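Local coordinates for UDP-N-Acetylenolpyruvylglucosamine Reductase (Thermus caldophilus, PDB 2GQT), which probably catalyses the NADPH-dependent, FAD-assisted reduction of UDP-N-acetylenolpyruvylglucosamine to UDP-N-acetylmuramate, a step in bacterial cell wall formation, at residues Ala37-Arg43 and Val58-Ile63; Tyr42-Gly46 and Trp264-Pro268; Leu51-Asp55 and Arg243-Leu248. All coordinates share one frame; numbering follows the deposited sequence.

Contact 1: residues Ala37-Arg43 and Val58-Ile63; sequences ATEAPYR and VPERVI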
# COMPACT_ATOMS: atom_id res chain seq x y z
N ALA A 37 6.71 16.04 14.32
CA ALA A 37 7.29 14.76 13.93
C ALA A 37 8.24 14.90 12.73
O ALA A 37 9.22 14.16 12.63
CB ALA A 37 6.20 13.75 13.61
N THR A 38 7.94 15.84 11.84
CA THR A 38 8.69 16.01 10.59
C THR A 38 9.90 16.94 10.71
O THR A 38 10.50 17.31 9.69
CB THR A 38 7.79 16.52 9.44
OG1 THR A 38 7.11 17.72 9.85
CG2 THR A 38 6.77 15.47 9.04
N GLU A 39 10.27 17.30 11.93
CA GLU A 39 11.39 18.22 12.17
C GLU A 39 12.74 17.53 12.02
O GLU A 39 13.78 18.20 11.95
CB GLU A 39 11.27 18.87 13.54
CG GLU A 39 10.21 19.95 13.62
CD GLU A 39 10.09 20.55 15.01
OE1 GLU A 39 10.67 19.98 15.96
OE2 GLU A 39 9.41 21.59 15.15
N ALA A 40 12.73 16.20 12.00
CA ALA A 40 13.92 15.41 11.73
C ALA A 40 13.61 14.40 10.62
O ALA A 40 12.43 14.19 10.31
CB ALA A 40 14.37 14.70 12.99
N PRO A 41 14.65 13.80 10.00
CA PRO A 41 14.44 12.81 8.93
C PRO A 41 13.38 11.76 9.29
O PRO A 41 13.40 11.21 10.38
CB PRO A 41 15.81 12.16 8.79
CG PRO A 41 16.77 13.24 9.18
CD PRO A 41 16.09 14.03 10.25
N TYR A 42 12.48 11.51 8.35
CA TYR A 42 11.32 10.67 8.60
C TYR A 42 10.97 9.84 7.37
O TYR A 42 11.37 10.16 6.25
CB TYR A 42 10.10 11.53 9.00
CG TYR A 42 9.71 12.54 7.94
CD1 TYR A 42 8.84 12.19 6.89
CD2 TYR A 42 10.24 13.83 7.96
CE1 TYR A 42 8.51 13.11 5.91
CE2 TYR A 42 9.91 14.75 6.99
CZ TYR A 42 9.05 14.39 5.96
OH TYR A 42 8.72 15.32 5.00
N ARG A 43 10.21 8.77 7.62
CA ARG A 43 9.50 8.01 6.60
C ARG A 43 8.04 7.95 7.04
O ARG A 43 7.75 8.12 8.23
CB ARG A 43 10.04 6.58 6.52
CG ARG A 43 11.52 6.47 6.19
CD ARG A 43 11.95 5.02 6.21
NE ARG A 43 13.39 4.88 6.12
CZ ARG A 43 14.05 4.42 5.06
NH1 ARG A 43 13.40 4.04 3.97
NH2 ARG A 43 15.37 4.34 5.11
N VAL A 58 14.98 0.53 10.38
CA VAL A 58 15.34 1.85 9.84
C VAL A 58 15.68 2.84 10.95
O VAL A 58 15.12 2.74 12.05
CB VAL A 58 14.22 2.45 8.93
CG1 VAL A 58 13.91 1.54 7.75
CG2 VAL A 58 12.95 2.73 9.73
N PRO A 59 16.60 3.78 10.69
CA PRO A 59 16.98 4.75 11.72
C PRO A 59 16.11 6.01 11.81
O PRO A 59 16.15 6.71 12.83
CB PRO A 59 18.42 5.12 11.33
CG PRO A 59 18.41 5.03 9.85
CD PRO A 59 17.40 3.95 9.46
N GLU A 60 15.34 6.30 10.76
CA GLU A 60 14.55 7.53 10.71
C GLU A 60 13.30 7.41 11.58
O GLU A 60 12.91 6.31 11.98
CB GLU A 60 14.13 7.86 9.27
CG GLU A 60 15.28 8.12 8.31
CD GLU A 60 15.86 6.86 7.70
OE1 GLU A 60 15.26 5.77 7.85
OE2 GLU A 60 16.93 6.96 7.06
N ARG A 61 12.68 8.55 11.88
CA ARG A 61 11.37 8.56 12.51
C ARG A 61 10.39 7.95 11.52
O ARG A 61 10.37 8.33 10.35
CB ARG A 61 10.96 9.98 12.84
CG ARG A 61 11.86 10.68 13.84
CD ARG A 61 11.34 12.07 14.12
NE ARG A 61 12.13 12.75 15.14
CZ ARG A 61 11.88 13.97 15.58
NH1 ARG A 61 10.87 14.67 15.10
NH2 ARG A 61 12.66 14.50 16.52
N VAL A 62 9.61 6.98 11.98
CA VAL A 62 8.58 6.38 11.14
C VAL A 62 7.23 6.92 11.61
O VAL A 62 6.83 6.70 12.75
CB VAL A 62 8.63 4.83 11.19
CG1 VAL A 62 7.53 4.24 10.34
CG2 VAL A 62 9.98 4.35 10.67
N ILE A 63 6.56 7.66 10.74
CA ILE A 63 5.33 8.37 11.07
C ILE A 63 4.10 7.59 10.61
O ILE A 63 4.02 7.14 9.46
CB ILE A 63 5.32 9.77 10.43
CG1 ILE A 63 6.46 10.62 11.00
CG2 ILE A 63 3.98 10.46 10.66
CD1 ILE A 63 6.66 11.94 10.30
O HOH W 1 11.30 17.27 16.93
O HOH W 2 17.95 4.69 6.01

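Contact 2: residues Tyr42-Gly46 and Trp264-Pro268; sequences YRVLG and WEVWP. With FAD (flavin-adenine dinucleotide), chain C.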
# COMPACT_ATOMS: atom_id res chain seq x y z
N TYR A 42 12.48 11.51 8.35
CA TYR A 42 11.32 10.67 8.60
C TYR A 42 10.97 9.84 7.37
O TYR A 42 11.37 10.16 6.25
CB TYR A 42 10.10 11.53 9.00
CG TYR A 42 9.71 12.54 7.94
CD1 TYR A 42 8.84 12.19 6.89
CD2 TYR A 42 10.24 13.83 7.96
CE1 TYR A 42 8.51 13.11 5.91
CE2 TYR A 42 9.91 14.75 6.99
CZ TYR A 42 9.05 14.39 5.96
OH TYR A 42 8.72 15.32 5.00
N ARG A 43 10.21 8.77 7.62
CA ARG A 43 9.50 8.01 6.60
C ARG A 43 8.04 7.95 7.04
O ARG A 43 7.75 8.12 8.23
CB ARG A 43 10.04 6.58 6.52
CG ARG A 43 11.52 6.47 6.19
CD ARG A 43 11.95 5.02 6.21
NE ARG A 43 13.39 4.88 6.12
CZ ARG A 43 14.05 4.42 5.06
NH1 ARG A 43 13.40 4.04 3.97
NH2 ARG A 43 15.37 4.34 5.11
N VAL A 44 7.13 7.73 6.10
CA VAL A 44 5.72 7.54 6.45
C VAL A 44 5.34 6.08 6.25
O VAL A 44 5.64 5.47 5.21
CB VAL A 44 4.77 8.45 5.63
CG1 VAL A 44 3.33 8.32 6.11
CG2 VAL A 44 5.22 9.89 5.70
N LEU A 45 4.69 5.52 7.25
CA LEU A 45 4.18 4.16 7.18
C LEU A 45 2.67 4.19 7.02
O LEU A 45 1.97 4.82 7.83
CB LEU A 45 4.56 3.40 8.45
CG LEU A 45 3.99 2.00 8.68
CD1 LEU A 45 4.54 0.99 7.68
CD2 LEU A 45 4.28 1.58 10.11
N GLY A 46 2.17 3.51 5.98
CA GLY A 46 0.73 3.33 5.80
C GLY A 46 0.34 2.00 6.42
O GLY A 46 0.72 1.70 7.55
N TRP A 264 7.67 -4.45 -4.62
CA TRP A 264 7.83 -3.98 -3.24
C TRP A 264 8.86 -2.90 -3.13
O TRP A 264 9.84 -2.88 -3.87
CB TRP A 264 8.31 -5.09 -2.32
CG TRP A 264 7.45 -6.26 -2.21
CD1 TRP A 264 6.09 -6.31 -2.28
CD2 TRP A 264 7.90 -7.59 -1.97
NE1 TRP A 264 5.66 -7.61 -2.12
CE2 TRP A 264 6.76 -8.41 -1.91
CE3 TRP A 264 9.16 -8.17 -1.80
CZ2 TRP A 264 6.84 -9.78 -1.70
CZ3 TRP A 264 9.24 -9.53 -1.58
CH2 TRP A 264 8.09 -10.32 -1.53
N GLU A 265 8.66 -2.02 -2.16
CA GLU A 265 9.69 -1.09 -1.75
C GLU A 265 10.43 -1.67 -0.56
O GLU A 265 9.81 -2.15 0.39
CB GLU A 265 9.06 0.22 -1.36
CG GLU A 265 10.05 1.27 -0.89
CD GLU A 265 9.38 2.58 -0.55
OE1 GLU A 265 8.20 2.78 -0.93
OE2 GLU A 265 10.05 3.42 0.08
N VAL A 266 11.76 -1.60 -0.62
CA VAL A 266 12.63 -2.09 0.44
C VAL A 266 13.02 -0.93 1.36
O VAL A 266 13.43 0.14 0.90
CB VAL A 266 13.90 -2.78 -0.13
CG1 VAL A 266 14.82 -3.23 1.00
CG2 VAL A 266 13.52 -3.96 -1.02
N TRP A 267 12.88 -1.15 2.67
CA TRP A 267 13.38 -0.26 3.71
C TRP A 267 14.48 -1.01 4.45
O TRP A 267 14.32 -2.19 4.74
CB TRP A 267 12.27 0.05 4.70
CG TRP A 267 11.28 1.09 4.27
CD1 TRP A 267 11.10 1.61 3.02
CD2 TRP A 267 10.29 1.70 5.11
NE1 TRP A 267 10.09 2.54 3.04
CE2 TRP A 267 9.57 2.60 4.31
CE3 TRP A 267 9.96 1.57 6.46
CZ2 TRP A 267 8.52 3.38 4.82
CZ3 TRP A 267 8.93 2.35 6.97
CH2 TRP A 267 8.22 3.24 6.15
N PRO A 268 15.60 -0.34 4.80
CA PRO A 268 15.91 1.07 4.56
C PRO A 268 16.22 1.37 3.10
O PRO A 268 16.26 2.54 2.72
CB PRO A 268 17.15 1.31 5.43
CG PRO A 268 17.78 0.01 5.59
CD PRO A 268 16.69 -1.02 5.52
OXT PRO A 268 16.40 0.47 2.28
PA FAD C . 2.83 1.12 2.78
O1A FAD C . 3.18 -0.23 2.33
O2A FAD C . 2.73 1.42 4.23
O5B FAD C . 3.81 2.20 2.15
C5B FAD C . 4.08 2.16 0.74
C4B FAD C . 4.72 3.46 0.30
O4B FAD C . 3.77 4.53 0.49
C3B FAD C . 5.97 3.85 1.11
O3B FAD C . 6.84 4.57 0.23
C2B FAD C . 5.40 4.78 2.17
O2B FAD C . 6.37 5.69 2.67
C1B FAD C . 4.36 5.53 1.36
N9A FAD C . 3.27 6.14 2.14
C8A FAD C . 2.40 5.51 2.94
N7A FAD C . 1.55 6.41 3.45
C5A FAD C . 1.86 7.61 2.95
C6A FAD C . 1.37 8.91 3.11
N6A FAD C . 0.32 9.20 3.88
N1A FAD C . 1.97 9.91 2.43
C2A FAD C . 3.03 9.68 1.64
N3A FAD C . 3.54 8.47 1.46
C4A FAD C . 2.97 7.44 2.12
N1 FAD C . -1.29 -2.80 -5.09
C2 FAD C . -1.95 -2.42 -6.24
O2 FAD C . -1.60 -1.41 -6.83
N3 FAD C . -2.99 -3.20 -6.73
C4 FAD C . -3.41 -4.36 -6.08
O4 FAD C . -4.35 -5.02 -6.55
C4X FAD C . -2.75 -4.73 -4.92
N5 FAD C . -3.13 -5.89 -4.24
C5X FAD C . -2.49 -6.22 -3.04
C6 FAD C . -2.93 -7.34 -2.33
C7 FAD C . -2.33 -7.69 -1.12
C7M FAD C . -2.83 -8.92 -0.36
C8 FAD C . -1.28 -6.91 -0.63
C8M FAD C . -0.61 -7.28 0.70
C9 FAD C . -0.84 -5.79 -1.34
C9A FAD C . -1.44 -5.43 -2.54
N10 FAD C . -1.01 -4.31 -3.27
C10 FAD C . -1.69 -3.95 -4.43
C1' FAD C . 0.17 -3.50 -2.85
C2' FAD C . -0.20 -2.42 -1.82
O2' FAD C . -1.45 -2.72 -1.18
C3' FAD C . -0.30 -1.03 -2.45
O3' FAD C . 0.97 -0.65 -3.00
C4' FAD C . -0.79 0.02 -1.44
O4' FAD C . -1.08 1.24 -2.13
C5' FAD C . 0.22 0.30 -0.33
O5' FAD C . -0.45 1.12 0.63
P FAD C . -0.03 1.03 2.17
O1P FAD C . -0.85 2.03 2.88
O2P FAD C . -0.00 -0.37 2.65
O3P FAD C . 1.46 1.61 2.06

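Contact 3: residues Leu51-Asp55 and Arg243-Leu248; sequences LLVLD and RAKDVL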
# COMPACT_ATOMS: atom_id res chain seq x y z
N LEU A 51 5.64 -2.99 1.65
CA LEU A 51 6.99 -2.86 2.21
C LEU A 51 7.66 -4.18 2.52
O LEU A 51 7.08 -5.06 3.15
CB LEU A 51 6.96 -2.04 3.51
CG LEU A 51 6.51 -0.59 3.37
CD1 LEU A 51 6.47 0.08 4.72
CD2 LEU A 51 7.40 0.21 2.43
N LEU A 52 8.91 -4.29 2.06
CA LEU A 52 9.83 -5.30 2.54
C LEU A 52 10.85 -4.59 3.44
O LEU A 52 11.73 -3.90 2.97
CB LEU A 52 10.53 -5.99 1.36
CG LEU A 52 11.68 -6.96 1.68
CD1 LEU A 52 11.27 -7.99 2.71
CD2 LEU A 52 12.19 -7.62 0.42
N VAL A 53 10.68 -4.74 4.75
CA VAL A 53 11.55 -4.06 5.71
C VAL A 53 12.61 -5.03 6.15
O VAL A 53 12.31 -6.14 6.59
CB VAL A 53 10.76 -3.51 6.92
CG1 VAL A 53 11.71 -2.80 7.88
CG2 VAL A 53 9.65 -2.57 6.44
N LEU A 54 13.87 -4.62 6.02
CA LEU A 54 15.00 -5.48 6.34
C LEU A 54 15.13 -5.70 7.84
O LEU A 54 14.56 -4.97 8.66
CB LEU A 54 16.28 -4.97 5.67
CG LEU A 54 16.19 -4.92 4.13
CD1 LEU A 54 17.54 -4.76 3.48
CD2 LEU A 54 15.48 -6.14 3.54
N ASP A 55 15.87 -6.74 8.20
CA ASP A 55 15.94 -7.20 9.57
C ASP A 55 16.61 -6.19 10.49
O ASP A 55 16.37 -6.21 11.69
CB ASP A 55 16.64 -8.56 9.63
CG ASP A 55 15.90 -9.63 8.84
OD1 ASP A 55 14.68 -9.79 9.04
OD2 ASP A 55 16.55 -10.32 8.00
N ARG A 243 12.62 -14.33 8.00
CA ARG A 243 13.42 -13.13 8.11
C ARG A 243 13.44 -12.46 6.75
O ARG A 243 13.29 -13.13 5.72
CB ARG A 243 14.84 -13.47 8.55
CG ARG A 243 14.95 -14.06 9.95
CD ARG A 243 15.07 -15.58 9.92
NE ARG A 243 16.38 -16.02 9.43
CZ ARG A 243 17.44 -16.23 10.20
NH1 ARG A 243 17.38 -16.04 11.51
NH2 ARG A 243 18.59 -16.63 9.65
N ALA A 244 13.61 -11.14 6.74
CA ALA A 244 13.72 -10.41 5.48
C ALA A 244 14.85 -10.96 4.61
O ALA A 244 14.74 -10.97 3.39
CB ALA A 244 13.91 -8.92 5.72
N LYS A 245 15.93 -11.43 5.25
CA LYS A 245 17.06 -12.04 4.55
C LYS A 245 16.62 -13.23 3.68
O LYS A 245 17.11 -13.41 2.56
CB LYS A 245 18.13 -12.46 5.56
CG LYS A 245 19.15 -13.46 5.06
CD LYS A 245 20.25 -13.68 6.08
CE LYS A 245 19.78 -14.47 7.28
NZ LYS A 245 20.96 -14.98 8.03
N ASP A 246 15.69 -14.02 4.22
CA ASP A 246 15.14 -15.18 3.52
C ASP A 246 14.31 -14.76 2.32
O ASP A 246 14.41 -15.35 1.25
CB ASP A 246 14.26 -16.01 4.44
CG ASP A 246 14.96 -16.45 5.69
OD1 ASP A 246 16.09 -16.96 5.57
OD2 ASP A 246 14.38 -16.29 6.79
N VAL A 247 13.48 -13.74 2.52
CA VAL A 247 12.68 -13.18 1.44
C VAL A 247 13.59 -12.67 0.32
O VAL A 247 13.35 -12.97 -0.85
CB VAL A 247 11.74 -12.06 1.95
CG1 VAL A 247 11.00 -11.44 0.78
CG2 VAL A 247 10.78 -12.61 2.99
N LEU A 248 14.62 -11.90 0.66
CA LEU A 248 15.56 -11.37 -0.35
C LEU A 248 16.28 -12.48 -1.11
O LEU A 248 16.48 -12.39 -2.31
CB LEU A 248 16.60 -10.43 0.26
CG LEU A 248 16.16 -9.02 0.68
CD1 LEU A 248 17.29 -8.36 1.45
CD2 LEU A 248 15.74 -8.15 -0.51

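Contact 1: residues Ala37-Arg43 and Val58-Ile63
Arg61, with CG anti to its carbonyl carbon (chi1 -63°) and its chain extended from CG to NE, lays its guanidinium beside Ala37 and Ala40. Glu60 instead bends at chi2 (84°), which brings its carboxylate to the extended Arg43. The two segments hold neighbouring parallel strands, 42-44 and 61-65, of the four-stranded mixed sheet in the FAD-binding domain. Arg43 N donates to Arg61 O at 2.8 Å, and Ile63 N donates to Arg43 O at 2.8 Å. Arg61 N adds a bond to Pro41 O.

On one face of the sheet, Arg61 NH1 meets Ala37 O at 3.0 Å, from above the carbonyl plane. A weak bond joins NH1 to Arg36 O. The guanidinium thus sits at the C-terminal end of helix 31-37, where its positive charge is likely to be favoured by the helix dipole. The Ala40 methyl lies over the centre of one guanidinium face. With an alanine in place of Arg61, the Ala37 carbonyl would probably be left without its charged mate and the Ala40 methyl without its flat support. On the same side, Ile63 CD1 packs on Tyr42 CB at 3.7 Å and also touches Ala37 and Thr38. The Tyr42 hydroxyl is hydrogen-bonded to Gly159 O.

On the opposite face, Arg43 and Glu60 form a salt bridge. Val58 CG1 lies over one face of the Arg43 guanidinium, toward its rim. A water links Arg43 NH2, weakly, to Glu60 OE2. Arg43 NE meets Glu60 OE1 at 2.7 Å, in the guanidinium plane but from above the carboxylate plane, and the two planes stand 65° apart.

Contact 2: residues Tyr42-Gly46 and Trp264-Pro268
Arg43 stretches across the face of Trp267 and reaches the carboxylate that ends the chain, on Pro268. Its CD sits over the six-membered ring, 3.8 Å from the centroid, in a CH-pi contact. Further along, its CZ lies 4.5 Å from the centroid of the five-membered ring, a cation-pi contact. The guanidinium is tilted 51° to the indole plane, so it is not a flat stack. Arg43 NH2 meets Pro268 O at 3.1 Å, in the carbonyl plane and on a lone pair, while NE is held by Glu60. NH1 adds a weak bond to the same oxygen.

Val44 O lies in the indole plane, 3.5 Å from Trp267 CH2. Glu265, with CG anti to its backbone N (chi1 179°) and its chain extended, reaches the ribose, and its OE1 accepts a hydrogen bond from FAD O3B at 2.5 Å. Trp267 NE1 donates to Glu265 OE2 at 3.1 Å, approaching from above the carboxylate plane. Trp267 both borders the FAD pocket with its edge and, through NE1, positions Glu265. Val44 O accepts a hydrogen bond from FAD O2B at 2.7 Å, so both ribose hydroxyls are held. Val44 CG1 packs on the adenine. Gly46 N donates to FAD O2A at 2.8 Å. Residues of the FAD-binding domain (PCMH clan) and of the C-terminal MurB region together form this part of the FAD site, around the adenosine ribose and its phosphate.

Contact 3: residues Leu51-Asp55 and Arg243-Leu248
Asp55 supplies the polar part of the contact, turning its carboxylate to the first turn of helix 244-257. Ala244 N donates to Asp55 OD1 at 2.9 Å, and Lys245 N donates to Asp55 OD2 at 3.0 Å. Both oxygens are met on their syn side, 19° and 26° out of the carboxylate plane. The paired bonds fix the rotation of the carboxylate. A negative group at the start of a helix is also likely to be favoured by the helix dipole. Arg243 holds the N-cap position, and its CB packs near Asp55. Its backbone N donates to Asp246 OD2 at 2.9 Å, as in one half of a capping box. A salt bridge from Arg243 NE to the same oxygen is long, and its hydrogen bond is weak.

The apolar part is built from leucine branches. Leu52 has CG anti to its backbone N (chi1 172°), which points both methyls at the helix. Its CD1 meets Val247 CG1 at 4.0 Å, and its CD2 meets Leu248 CD2 at 3.7 Å. Leu54 crosses Leu248 at about a right angle, with Leu54 CD2 3.5 Å from Leu248 CD1. Ala244 CB fits between these groups, 3.3 Å from Val53 O and also against Leu54 CD2.

The axes of strand 51-53 and helix segment 244-248 approach to 9.2 Å. Trp264 touches both Leu52 and Val247. Strand 51-53 pairs in parallel with strand 265-267, while Val247 also touches Ala226 of strand 226-228.

In the fold
Contacts 1 and 2 both use strand 42-44, and they share Tyr42 and Arg43. Their centres are about 10 Å apart. The centre of contact 3 lies about 13 Å from that of contact 2 and about 20 Å from that of contact 1. Strands 42-44, 51-53 and 61-65 follow in that order along the chain. The first and last are neighbours in the four-stranded sheet. Strand 51-53 pairs instead with the late strand 265-267, which joins contacts 2 and 3. Helix 244-257 comes just before that strand. The C-terminal end of the chain therefore returns to the FAD-binding domain, bringing Glu265 to the cofactor and setting the helix against strand 51-53.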